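Side-chain contact in DNA protection during starvation protein (Halobacterium salinarum, PDB 1TJO), which probably protects DNA from oxidative damage by oxidising ferrous iron with hydrogen peroxide and storing it as a ferric mineral inside a hollow dodecamer: residues A82-V85 with Q86-G90. Residues are numbered along the deposited sequence; the frame is centred on the assembly and turned at random.
Sequences AERV and QALGG. With FE (Fe (III) ion), chain F; MG (magnesium ion), chain Q.
R84 and L88, one helical turn apart at the end of helix 60-87, meet side chain to side chain: methyl CD2 of L88 sits over one face of the R84 guanidinium, toward its rim, 4.1 Å from NH2. R84 reaches this place by a bend at chi2 (63°), after which the chain runs straight. Its NH2 forms salt bridges with D145 of the same chain and with E160 of a third subunit, and its NE bonds to T148, so the leucine methyl lies against a group whose rotation these bonds limit. The L88 side chain also leans on its partner's backbone, CG lying 3.4 Å from R84 O, the main acceptor of the L88 amide.

Here the helix stops in a Schellman motif. G89, with positive phi (87°), is the C-prime residue; its N bonds to Q86 O, while G90 N reaches back to V85 O at 3.0 Å. CG1 of V85 lies 3.7 Å from G90 C, against the returning chain.

Two side chains of this last turn reach different metals. E83 gives OE1 to the ferric ion at 1.9 Å, in a site shared with D79 and with H52 of a second subunit. Q86, bent at chi2 (-81°), brings OE1 to a magnesium ion at 2.4 Å, beside E56 of the second subunit and H168 of the third. A magnesium-bound water donates to Q86 O, tying the metal to the helix end. V85 and Q86 are thought to take part in iron translocation.

Within the four-helix bundle of the ferritin-like fold, A82, R84 and V85 pack on helix 24-54, and R84 also reaches helix 146-169, while Q86 and A87 meet the neighbouring subunits.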
# COMPACT_ATOMS: atom_id res chain seq x y z
N ALA A 82 16.86 -5.27 -25.53
CA ALA A 82 16.49 -6.51 -26.24
C ALA A 82 15.09 -6.41 -26.80
O ALA A 82 14.84 -6.85 -27.94
CB ALA A 82 16.59 -7.69 -25.30
N GLU A 83 14.14 -5.88 -26.01
CA GLU A 83 12.78 -5.75 -26.54
C GLU A 83 12.71 -4.77 -27.73
O GLU A 83 11.93 -4.99 -28.65
CB GLU A 83 11.81 -5.39 -25.43
CG GLU A 83 11.78 -6.58 -24.45
CD GLU A 83 10.76 -6.48 -23.35
OE1 GLU A 83 10.65 -7.42 -22.50
OE2 GLU A 83 10.04 -5.47 -23.34
N ARG A 84 13.53 -3.73 -27.69
CA ARG A 84 13.59 -2.78 -28.82
C ARG A 84 14.21 -3.41 -30.06
O ARG A 84 13.71 -3.20 -31.17
CB ARG A 84 14.30 -1.48 -28.41
CG ARG A 84 14.10 -0.35 -29.38
CD ARG A 84 12.64 0.08 -29.50
NE ARG A 84 12.52 1.17 -30.44
CZ ARG A 84 11.35 1.61 -30.92
NH1 ARG A 84 10.20 1.10 -30.47
NH2 ARG A 84 11.36 2.59 -31.84
N VAL A 85 15.28 -4.19 -29.91
CA VAL A 85 15.81 -4.96 -31.04
C VAL A 85 14.73 -5.79 -31.67
O VAL A 85 14.56 -5.75 -32.88
CB VAL A 85 16.92 -5.88 -30.61
CG1 VAL A 85 17.34 -6.89 -31.70
CG2 VAL A 85 18.15 -5.02 -30.23
N GLN A 86 13.99 -6.52 -30.85
CA GLN A 86 12.92 -7.36 -31.35
C GLN A 86 11.78 -6.55 -32.02
O GLN A 86 11.34 -6.92 -33.10
CB GLN A 86 12.40 -8.24 -30.23
CG GLN A 86 11.91 -9.55 -30.69
CD GLN A 86 10.55 -9.40 -31.21
OE1 GLN A 86 10.12 -10.09 -32.14
NE2 GLN A 86 9.86 -8.46 -30.65
N ALA A 87 11.42 -5.41 -31.45
CA ALA A 87 10.38 -4.55 -31.99
C ALA A 87 10.74 -4.02 -33.35
O ALA A 87 9.85 -3.85 -34.19
CB ALA A 87 10.02 -3.43 -31.08
N LEU A 88 12.04 -3.80 -33.57
CA LEU A 88 12.54 -3.29 -34.84
C LEU A 88 12.82 -4.42 -35.85
O LEU A 88 13.36 -4.16 -36.93
CB LEU A 88 13.77 -2.45 -34.62
CG LEU A 88 13.56 -1.14 -33.86
CD1 LEU A 88 14.86 -0.49 -33.66
CD2 LEU A 88 12.61 -0.21 -34.56
N GLY A 89 12.46 -5.65 -35.49
CA GLY A 89 12.53 -6.79 -36.39
C GLY A 89 13.87 -7.52 -36.43
O GLY A 89 14.16 -8.23 -37.38
N GLY A 90 14.70 -7.30 -35.41
CA GLY A 90 15.93 -8.00 -35.24
C GLY A 90 15.86 -9.13 -34.24
O GLY A 90 14.80 -9.37 -33.60
FE FE F . 10.79 -7.77 -20.63
MG MG Q . 8.41 -9.62 -33.78
O HOH W 1 8.57 -7.52 -33.67
O HOH W 2 11.09 -8.25 -18.47
O HOH W 3 9.08 -6.98 -20.13
O HOH W 4 9.77 -10.14 -35.36
O HOH W 5 6.94 -9.33 -35.25